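Local atomic coordinates of CRISPR-associated endonuclease Cas1 (PDB entry 4XTK), a protein that probably acts as a metal-dependent endonuclease on double-stranded DNA in CRISPR adaptive immunity, working as a homodimer that joins a Cas2 dimer. Residues L200-Y209 with F228-K239; R106-V114 with A142-L151. One frame throughout, in Å; residues are numbered along the deposited sequence.

Contact 1: L200-Y209 with F228-K239; sequences LYTTVLSLIY and FSLNLDIAELFK
Tyr201 is the aromatic knob of this helix crossing: its ring drops among Asn231, Leu232, Ala235 and Lys239. Leu232 CD2 sits over the centre of one ring face, 3.6 Å from the centroid, a CH-pi contact, while Ala235 CB meets the ring edge at CD1 and CE1. Lys239 NZ, at the end of an extended chain, donates to Tyr201 OH (2.9 Å). Asn231 is the answering knob, set among Tyr201, Val204, Leu205 and Ile208. Its CG lies between backbone N and carbonyl carbon (chi1 62°), which turns ND2 toward Tyr201 O for a nearly straight bond of 3.3 Å, N-H...O angle 175°. That oxygen also takes the helical N-H of Leu205 from the opposite face of its plane, so two donors grip it. Around these knobs the packing is apolar. Leu200 CD2 reaches Phe238 CB, Val204 CG1 rests against Ile234 CB at 3.8 Å, Ile208 CD1 touches Leu230 CG, and Leu205 CD2 covers a face of the Phe228 ring near its rim.

The second shell leads to the probable metal site. Lys239 NZ forms a salt bridge with Glu236 OE1, although the hydrogen bond in it is weak, and the same oxygen pairs with Arg159. Asp233 holds His221 by a hydrogen bond to ND1. Helices 188-208 and 230-252, whose axes, over these short segments, come within 8.5 Å at 116°, thus interlock knobs-into-holes beside Glu236 and His221, which by similarity bind manganese with Glu155: the metal-dependent nuclease site of the Cas1 family.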
loop_
_atom_site.group_PDB
_atom_site.type_symbol
_atom_site.label_atom_id
_atom_site.label_comp_id
_atom_site.label_asym_id
_atom_site.label_seq_id
_atom_site.Cartn_x
_atom_site.Cartn_y
_atom_site.Cartn_z
ATOM N N LEU E 200 -3.175 17.985 -12.281
ATOM C CA LEU E 200 -4.176 16.994 -12.664
ATOM C C LEU E 200 -3.685 15.582 -12.333
ATOM O O LEU E 200 -4.412 14.795 -11.726
ATOM C CB LEU E 200 -4.523 17.123 -14.157
ATOM C CG LEU E 200 -5.593 16.191 -14.733
ATOM C CD1 LEU E 200 -6.823 16.160 -13.844
ATOM C CD2 LEU E 200 -5.995 16.643 -16.122
ATOM N N TYR E 201 -2.443 15.291 -12.713
ATOM C CA TYR E 201 -1.803 14.017 -12.409
ATOM C C TYR E 201 -1.876 13.681 -10.921
ATOM O O TYR E 201 -2.152 12.544 -10.544
ATOM C CB TYR E 201 -0.335 14.033 -12.850
ATOM C CG TYR E 201 -0.128 14.213 -14.328
ATOM C CD1 TYR E 201 -1.113 13.844 -15.243
ATOM C CD2 TYR E 201 1.056 14.757 -14.816
ATOM C CE1 TYR E 201 -0.923 14.019 -16.611
ATOM C CE2 TYR E 201 1.261 14.927 -16.183
ATOM C CZ TYR E 201 0.269 14.558 -17.073
ATOM O OH TYR E 201 0.467 14.732 -18.425
ATOM N N THR E 202 -1.619 14.676 -10.081
ATOM C CA THR E 202 -1.642 14.473 -8.641
ATOM C C THR E 202 -3.071 14.239 -8.179
ATOM O O THR E 202 -3.323 13.452 -7.267
ATOM C CB THR E 202 -1.017 15.675 -7.898
ATOM O OG1 THR E 202 0.383 15.710 -8.173
ATOM C CG2 THR E 202 -1.218 15.572 -6.389
ATOM N N THR E 203 -4.007 14.919 -8.829
ATOM C CA THR E 203 -5.403 14.821 -8.454
ATOM C C THR E 203 -5.934 13.436 -8.752
ATOM O O THR E 203 -6.547 12.801 -7.888
ATOM C CB THR E 203 -6.256 15.860 -9.182
ATOM O OG1 THR E 203 -5.837 17.173 -8.787
ATOM C CG2 THR E 203 -7.724 15.674 -8.842
ATOM N N VAL E 204 -5.692 12.967 -9.974
ATOM C CA VAL E 204 -6.117 11.630 -10.364
ATOM C C VAL E 204 -5.488 10.587 -9.446
ATOM O O VAL E 204 -6.153 9.634 -9.027
ATOM C CB VAL E 204 -5.745 11.315 -11.819
ATOM C CG1 VAL E 204 -6.240 9.922 -12.194
ATOM C CG2 VAL E 204 -6.327 12.365 -12.755
ATOM N N LEU E 205 -4.213 10.794 -9.118
ATOM C CA LEU E 205 -3.480 9.883 -8.239
ATOM C C LEU E 205 -4.122 9.732 -6.860
ATOM O O LEU E 205 -4.293 8.615 -6.364
ATOM C CB LEU E 205 -2.035 10.348 -8.071
ATOM C CG LEU E 205 -1.179 9.437 -7.193
ATOM C CD1 LEU E 205 -1.228 8.006 -7.712
ATOM C CD2 LEU E 205 0.254 9.936 -7.119
ATOM N N SER E 206 -4.476 10.851 -6.239
ATOM C CA SER E 206 -5.052 10.792 -4.906
ATOM C C SER E 206 -6.424 10.120 -4.961
ATOM O O SER E 206 -6.818 9.423 -4.027
ATOM C CB SER E 206 -5.148 12.190 -4.274
ATOM O OG SER E 206 -6.094 13.004 -4.940
ATOM N N LEU E 207 -7.141 10.315 -6.064
ATOM C CA LEU E 207 -8.454 9.701 -6.213
ATOM C C LEU E 207 -8.346 8.190 -6.434
ATOM O O LEU E 207 -9.210 7.431 -5.989
ATOM C CB LEU E 207 -9.233 10.360 -7.357
ATOM C CG LEU E 207 -9.728 11.780 -7.046
ATOM C CD1 LEU E 207 -10.531 12.351 -8.202
ATOM C CD2 LEU E 207 -10.539 11.838 -5.741
ATOM N N ILE E 208 -7.285 7.757 -7.112
ATOM C CA ILE E 208 -7.047 6.335 -7.312
ATOM C C ILE E 208 -6.790 5.657 -5.960
ATOM O O ILE E 208 -7.284 4.561 -5.696
ATOM C CB ILE E 208 -5.863 6.081 -8.273
ATOM C CG1 ILE E 208 -6.221 6.515 -9.702
ATOM C CG2 ILE E 208 -5.478 4.602 -8.277
ATOM C CD1 ILE E 208 -5.048 6.418 -10.693
ATOM N N TYR E 209 -6.040 6.330 -5.094
ATOM C CA TYR E 209 -5.780 5.822 -3.751
ATOM C C TYR E 209 -7.064 5.679 -2.939
ATOM O O TYR E 209 -7.078 5.019 -1.903
ATOM C CB TYR E 209 -4.808 6.734 -3.003
ATOM C CG TYR E 209 -3.340 6.509 -3.310
ATOM C CD1 TYR E 209 -2.802 5.229 -3.347
ATOM C CD2 TYR E 209 -2.484 7.589 -3.544
ATOM C CE1 TYR E 209 -1.467 5.027 -3.614
ATOM C CE2 TYR E 209 -1.143 7.399 -3.813
ATOM C CZ TYR E 209 -0.638 6.118 -3.847
ATOM O OH TYR E 209 0.700 5.927 -4.114
ATOM N N PHE E 228 4.281 6.128 -11.229
ATOM C CA PHE E 228 2.839 5.957 -11.427
ATOM C C PHE E 228 2.470 6.130 -12.894
ATOM O O PHE E 228 2.968 7.029 -13.558
ATOM C CB PHE E 228 2.041 6.949 -10.564
ATOM C CG PHE E 228 2.421 6.932 -9.104
ATOM C CD1 PHE E 228 2.050 5.867 -8.286
ATOM C CD2 PHE E 228 3.147 7.977 -8.546
ATOM C CE1 PHE E 228 2.397 5.841 -6.936
ATOM C CE2 PHE E 228 3.497 7.955 -7.201
ATOM C CZ PHE E 228 3.120 6.882 -6.396
ATOM N N SER E 229 1.575 5.271 -13.374
ATOM C CA SER E 229 1.202 5.175 -14.787
ATOM C C SER E 229 -0.292 5.407 -14.982
ATOM O O SER E 229 -0.707 6.211 -15.823
ATOM C CB SER E 229 1.605 3.815 -15.376
ATOM O OG SER E 229 3.007 3.730 -15.549
ATOM N N LEU E 230 -1.089 4.608 -14.276
ATOM C CA LEU E 230 -2.543 4.679 -14.356
ATOM C C LEU E 230 -3.102 6.108 -14.232
ATOM O O LEU E 230 -4.065 6.458 -14.919
ATOM C CB LEU E 230 -3.166 3.780 -13.285
ATOM C CG LEU E 230 -4.684 3.668 -13.397
ATOM C CD1 LEU E 230 -5.066 3.150 -14.771
ATOM C CD2 LEU E 230 -5.278 2.801 -12.286
ATOM N N ASN E 231 -2.513 6.931 -13.367
ATOM C CA ASN E 231 -2.983 8.311 -13.225
ATOM C C ASN E 231 -2.743 9.106 -14.505
ATOM O O ASN E 231 -3.567 9.937 -14.894
ATOM C CB ASN E 231 -2.311 9.005 -12.042
ATOM C CG ASN E 231 -0.822 9.101 -12.210
ATOM O OD1 ASN E 231 -0.194 8.180 -12.735
ATOM N ND2 ASN E 231 -0.240 10.211 -11.773
ATOM N N LEU E 232 -1.616 8.838 -15.162
ATOM C CA LEU E 232 -1.332 9.459 -16.451
ATOM C C LEU E 232 -2.376 9.066 -17.508
ATOM O O LEU E 232 -2.854 9.908 -18.265
ATOM C CB LEU E 232 0.064 9.076 -16.924
ATOM C CG LEU E 232 1.223 9.432 -15.994
ATOM C CD1 LEU E 232 2.545 9.066 -16.664
ATOM C CD2 LEU E 232 1.192 10.912 -15.606
ATOM N N ASP E 233 -2.731 7.784 -17.544
ATOM C CA ASP E 233 -3.755 7.288 -18.461
ATOM C C ASP E 233 -5.087 8.034 -18.310
ATOM O O ASP E 233 -5.627 8.583 -19.275
ATOM C CB ASP E 233 -3.981 5.791 -18.234
ATOM C CG ASP E 233 -2.981 4.926 -18.970
ATOM O OD1 ASP E 233 -1.958 5.458 -19.453
ATOM O OD2 ASP E 233 -3.218 3.704 -19.053
ATOM N N ILE E 234 -5.611 8.051 -17.088
ATOM C CA ILE E 234 -6.914 8.649 -16.826
ATOM C C ILE E 234 -6.901 10.171 -17.047
ATOM O O ILE E 234 -7.852 10.731 -17.601
ATOM C CB ILE E 234 -7.382 8.310 -15.387
ATOM C CG1 ILE E 234 -7.467 6.794 -15.215
ATOM C CG2 ILE E 234 -8.741 8.922 -15.088
ATOM C CD1 ILE E 234 -8.460 6.129 -16.159
ATOM N N ALA E 235 -5.814 10.830 -16.649
ATOM C CA ALA E 235 -5.673 12.276 -16.834
ATOM C C ALA E 235 -5.831 12.715 -18.293
ATOM O O ALA E 235 -6.193 13.859 -18.562
ATOM C CB ALA E 235 -4.328 12.745 -16.302
ATOM N N GLU E 236 -5.563 11.811 -19.231
ATOM C CA GLU E 236 -5.674 12.141 -20.650
ATOM C C GLU E 236 -7.090 12.574 -21.023
ATOM O O GLU E 236 -7.288 13.348 -21.957
ATOM C CB GLU E 236 -5.247 10.953 -21.521
ATOM C CG GLU E 236 -3.807 10.484 -21.322
ATOM C CD GLU E 236 -2.759 11.421 -21.920
ATOM O OE1 GLU E 236 -3.081 12.591 -22.215
ATOM O OE2 GLU E 236 -1.599 10.977 -22.095
ATOM N N LEU E 237 -8.070 12.078 -20.280
ATOM C CA LEU E 237 -9.464 12.385 -20.558
ATOM C C LEU E 237 -9.840 13.789 -20.111
ATOM O O LEU E 237 -10.720 14.423 -20.692
ATOM C CB LEU E 237 -10.383 11.376 -19.866
ATOM C CG LEU E 237 -10.660 10.033 -20.546
ATOM C CD1 LEU E 237 -9.413 9.165 -20.614
ATOM C CD2 LEU E 237 -11.785 9.307 -19.824
ATOM N N PHE E 238 -9.223 14.235 -19.024
ATOM C CA PHE E 238 -9.650 15.465 -18.373
ATOM C C PHE E 238 -8.778 16.687 -18.638
ATOM O O PHE E 238 -9.052 17.769 -18.112
ATOM C CB PHE E 238 -9.779 15.193 -16.881
ATOM C CG PHE E 238 -10.728 14.081 -16.578
ATOM C CD1 PHE E 238 -12.080 14.332 -16.452
ATOM C CD2 PHE E 238 -10.279 12.772 -16.479
ATOM C CE1 PHE E 238 -12.968 13.308 -16.201
ATOM C CE2 PHE E 238 -11.154 11.746 -16.229
ATOM C CZ PHE E 238 -12.503 12.012 -16.091
ATOM N N LYS E 239 -7.736 16.516 -19.443
ATOM C CA LYS E 239 -6.826 17.615 -19.755
ATOM C C LYS E 239 -7.532 18.821 -20.414
ATOM O O LYS E 239 -7.256 19.971 -20.051
ATOM C CB LYS E 239 -5.673 17.114 -20.638
ATOM C CG LYS E 239 -4.516 16.499 -19.861
ATOM C CD LYS E 239 -3.462 15.864 -20.776
ATOM C CE LYS E 239 -2.232 15.453 -19.965
ATOM N NZ LYS E 239 -1.171 14.826 -20.791
#

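Contact 2: R106-V114 with A142-L151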
loop_
_atom_site.group_PDB
_atom_site.type_symbol
_atom_site.label_atom_id
_atom_site.label_comp_id
_atom_site.label_asym_id
_atom_site.label_seq_id
_atom_site.Cartn_x
_atom_site.Cartn_y
_atom_site.Cartn_z
ATOM N N ARG E 106 -5.155 -5.399 -22.706
ATOM C CA ARG E 106 -4.480 -4.121 -22.558
ATOM C C ARG E 106 -4.906 -3.178 -23.669
ATOM O O ARG E 106 -5.134 -1.996 -23.433
ATOM C CB ARG E 106 -2.962 -4.296 -22.566
ATOM C CG ARG E 106 -2.224 -2.989 -22.354
ATOM C CD ARG E 106 -0.723 -3.155 -22.429
ATOM N NE ARG E 106 -0.051 -1.859 -22.475
ATOM C CZ ARG E 106 1.216 -1.686 -22.835
ATOM N NH1 ARG E 106 1.956 -2.729 -23.186
ATOM N NH2 ARG E 106 1.743 -0.470 -22.851
ATOM N N MET E 107 -5.017 -3.713 -24.881
ATOM C CA MET E 107 -5.410 -2.918 -26.033
ATOM C C MET E 107 -6.805 -2.356 -25.843
ATOM O O MET E 107 -7.067 -1.192 -26.140
ATOM C CB MET E 107 -5.363 -3.747 -27.320
ATOM C CG MET E 107 -4.136 -3.518 -28.194
ATOM S SD MET E 107 -3.853 -1.798 -28.662
ATOM C CE MET E 107 -5.507 -1.272 -29.040
ATOM N N LEU E 108 -7.695 -3.202 -25.344
ATOM C CA LEU E 108 -9.080 -2.831 -25.094
ATOM C C LEU E 108 -9.184 -1.627 -24.143
ATOM O O LEU E 108 -9.942 -0.691 -24.393
ATOM C CB LEU E 108 -9.824 -4.035 -24.524
ATOM C CG LEU E 108 -11.330 -4.111 -24.711
ATOM C CD1 LEU E 108 -11.663 -3.825 -26.157
ATOM C CD2 LEU E 108 -11.804 -5.507 -24.327
ATOM N N ILE E 109 -8.404 -1.654 -23.064
ATOM C CA ILE E 109 -8.416 -0.583 -22.074
ATOM C C ILE E 109 -7.765 0.677 -22.628
ATOM O O ILE E 109 -8.289 1.782 -22.472
ATOM C CB ILE E 109 -7.693 -1.006 -20.778
ATOM C CG1 ILE E 109 -8.400 -2.210 -20.147
ATOM C CG2 ILE E 109 -7.625 0.154 -19.784
ATOM C CD1 ILE E 109 -7.662 -2.816 -18.956
ATOM N N ALA E 110 -6.623 0.504 -23.285
ATOM C CA ALA E 110 -5.903 1.632 -23.862
ATOM C C ALA E 110 -6.722 2.304 -24.962
ATOM O O ALA E 110 -6.727 3.527 -25.089
ATOM C CB ALA E 110 -4.554 1.182 -24.404
ATOM N N ARG E 111 -7.418 1.493 -25.750
ATOM C CA ARG E 111 -8.235 1.998 -26.844
ATOM C C ARG E 111 -9.416 2.793 -26.298
ATOM O O ARG E 111 -9.925 3.697 -26.958
ATOM C CB ARG E 111 -8.721 0.843 -27.722
ATOM C CG ARG E 111 -9.041 1.234 -29.138
ATOM C CD ARG E 111 -9.577 0.051 -29.908
ATOM N NE ARG E 111 -8.524 -0.852 -30.357
ATOM C CZ ARG E 111 -7.811 -0.658 -31.460
ATOM N NH1 ARG E 111 -8.028 0.416 -32.200
ATOM N NH2 ARG E 111 -6.875 -1.527 -31.819
ATOM N N GLU E 112 -9.840 2.451 -25.084
ATOM C CA GLU E 112 -10.897 3.180 -24.384
ATOM C C GLU E 112 -10.418 4.568 -23.970
ATOM O O GLU E 112 -11.128 5.559 -24.152
ATOM C CB GLU E 112 -11.365 2.396 -23.153
ATOM C CG GLU E 112 -12.282 3.163 -22.203
ATOM C CD GLU E 112 -13.664 3.415 -22.780
ATOM O OE1 GLU E 112 -14.005 2.809 -23.818
ATOM O OE2 GLU E 112 -14.416 4.216 -22.183
ATOM N N ILE E 113 -9.216 4.619 -23.403
ATOM C CA ILE E 113 -8.580 5.871 -23.014
ATOM C C ILE E 113 -8.493 6.820 -24.202
ATOM O O ILE E 113 -8.949 7.958 -24.144
ATOM C CB ILE E 113 -7.162 5.635 -22.463
ATOM C CG1 ILE E 113 -7.197 4.694 -21.260
ATOM C CG2 ILE E 113 -6.505 6.949 -22.085
ATOM C CD1 ILE E 113 -7.820 5.299 -20.057
ATOM N N VAL E 114 -7.913 6.324 -25.286
ATOM C CA VAL E 114 -7.691 7.120 -26.481
ATOM C C VAL E 114 -9.006 7.607 -27.077
ATOM O O VAL E 114 -9.139 8.777 -27.430
ATOM C CB VAL E 114 -6.905 6.313 -27.538
ATOM C CG1 VAL E 114 -6.864 7.054 -28.869
ATOM C CG2 VAL E 114 -5.502 6.026 -27.031
ATOM N N ALA E 142 -5.958 5.488 -34.712
ATOM C CA ALA E 142 -6.133 4.844 -33.416
ATOM C C ALA E 142 -6.926 3.542 -33.525
ATOM O O ALA E 142 -6.622 2.558 -32.853
ATOM C CB ALA E 142 -6.819 5.797 -32.453
ATOM N N GLU E 143 -7.948 3.545 -34.372
ATOM C CA GLU E 143 -8.766 2.359 -34.586
ATOM C C GLU E 143 -8.010 1.251 -35.330
ATOM O O GLU E 143 -8.214 0.069 -35.052
ATOM C CB GLU E 143 -10.043 2.729 -35.347
ATOM C CG GLU E 143 -10.921 3.733 -34.618
ATOM C CD GLU E 143 -12.210 4.036 -35.361
ATOM O OE1 GLU E 143 -12.139 4.424 -36.547
ATOM O OE2 GLU E 143 -13.293 3.888 -34.756
ATOM N N GLU E 144 -7.147 1.633 -36.274
ATOM C CA GLU E 144 -6.391 0.662 -37.068
ATOM C C GLU E 144 -5.095 0.197 -36.415
ATOM O O GLU E 144 -4.517 -0.810 -36.826
ATOM C CB GLU E 144 -6.055 1.230 -38.449
ATOM C CG GLU E 144 -7.184 1.991 -39.113
ATOM C CD GLU E 144 -6.706 2.815 -40.293
ATOM O OE1 GLU E 144 -7.142 2.543 -41.427
ATOM O OE2 GLU E 144 -5.874 3.726 -40.089
ATOM N N ALA E 145 -4.624 0.917 -35.407
ATOM C CA ALA E 145 -3.492 0.415 -34.642
ATOM C C ALA E 145 -3.807 -0.920 -33.954
ATOM O O ALA E 145 -4.832 -1.051 -33.259
ATOM C CB ALA E 145 -3.045 1.457 -33.607
ATOM N N SER E 146 -2.951 -1.913 -34.209
ATOM C CA SER E 146 -2.940 -3.193 -33.491
ATOM C C SER E 146 -1.852 -3.314 -32.382
ATOM O O SER E 146 -1.740 -4.380 -31.764
ATOM C CB SER E 146 -2.830 -4.358 -34.501
ATOM O OG SER E 146 -1.806 -4.142 -35.467
ATOM N N ASN E 147 -1.082 -2.244 -32.120
ATOM C CA ASN E 147 -0.095 -2.247 -31.020
ATOM C C ASN E 147 -0.243 -0.995 -30.138
ATOM O O ASN E 147 -0.383 0.123 -30.633
ATOM C CB ASN E 147 1.341 -2.361 -31.576
ATOM C CG ASN E 147 2.444 -1.992 -30.540
ATOM O OD1 ASN E 147 2.194 -1.812 -29.343
ATOM N ND2 ASN E 147 3.682 -1.937 -31.015
ATOM N N VAL E 148 -0.173 -1.200 -28.825
ATOM C CA VAL E 148 -0.322 -0.131 -27.835
ATOM C C VAL E 148 0.748 0.962 -27.943
ATOM O O VAL E 148 0.468 2.139 -27.707
ATOM C CB VAL E 148 -0.291 -0.708 -26.403
ATOM C CG1 VAL E 148 -0.458 0.390 -25.358
ATOM C CG2 VAL E 148 -1.361 -1.780 -26.239
ATOM N N SER E 149 1.974 0.578 -28.288
ATOM C CA SER E 149 3.044 1.560 -28.435
ATOM C C SER E 149 2.710 2.539 -29.548
ATOM O O SER E 149 2.906 3.748 -29.415
ATOM C CB SER E 149 4.375 0.885 -28.731
ATOM O OG SER E 149 5.394 1.859 -28.873
ATOM N N GLU E 150 2.200 1.997 -30.647
ATOM C CA GLU E 150 1.723 2.802 -31.757
ATOM C C GLU E 150 0.618 3.736 -31.269
ATOM O O GLU E 150 0.537 4.893 -31.675
ATOM C CB GLU E 150 1.219 1.890 -32.882
ATOM C CG GLU E 150 0.757 2.601 -34.139
ATOM C CD GLU E 150 0.324 1.629 -35.228
ATOM O OE1 GLU E 150 0.367 0.402 -34.986
ATOM O OE2 GLU E 150 -0.064 2.095 -36.322
ATOM N N LEU E 151 -0.209 3.223 -30.364
ATOM C CA LEU E 151 -1.388 3.928 -29.882
ATOM C C LEU E 151 -1.040 5.158 -29.033
ATOM O O LEU E 151 -1.683 6.197 -29.147
ATOM C CB LEU E 151 -2.268 2.965 -29.081
ATOM C CG LEU E 151 -3.755 3.286 -28.946
ATOM C CD1 LEU E 151 -4.383 3.543 -30.308
ATOM C CD2 LEU E 151 -4.469 2.156 -28.217
#
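Arg111 reaches from helix 103-127 to the backbone carbonyls of Glu143 and Ala145, where helix 136-144 ends. Its CB lies 4.5 Å from Leu151 CD2, at the border of the apolar layer. The chain runs straight through CG, then turns about the CG-CD bond (chi3 -79°), carrying the guanidinium to the turn. CZ comes near Ala145 O and Glu143 O, and the two terminal nitrogens divide the work. NH2 donates to Ala145 O (2.5 Å, N-H...O angle 145°), approaching almost in line with the C=O bond. NH1 makes a weak, strongly bent bond to Glu143 O (2.9 Å, N-H...O angle 123°) and lies 2.6 Å from Ala142 O. At this resolution the two shortest distances should not be read as unusual strength.

Beside this polar end, Leu151 is a knob among Met107, Ala110, Arg111 and Val114. Its CD2 meets Met107 CE at 3.7 Å and Ala110 CB, while CG faces Val114 CG2. The Met107 chain, bent at chi2 and chi3, brings SD within 3.5 Å of Val148 CG2. Val148 also lies under the Arg106 guanidinium, with CB over the centre of one face and CG1 3.4 Å from NH2; Arg106 NE meanwhile donates to Tyr219 O. At the start of helix 148-166, Asn147 OD1 caps Ser149 N.

Carbonyls near the end of helix 136-144 thus receive a positive group at the point where helical hydrogen bonding gives way to a turn, a charge that probably also suits the negative end of the helix dipole. Apolar contacts pin the next helix start, so chemistry of two kinds joins the turn between helices 136-144 and 148-166 to helix 103-127.

How the contacts relate
After the N-terminal β-strands and helix 93-101, the chain enters helix 103-127, and contact 2 closes when residues 142-151 return to it across 27 mostly helical residues. Helix 148-166 leads on to helix 188-208, and contact 1 then closes a shorter loop of 18 residues, with no helix or strand in it, at 228-239. The two closures are in series, neither enclosing the other. Their centres lie 18 Å apart, yet they touch: Ile113 of helix 103-127 packs on Ile234, Leu237 and Glu236 of helix 230-252. Val114 lies near Glu155, so both contacts border the predicted manganese site, where helices 103-127, 148-166 and 230-252 converge.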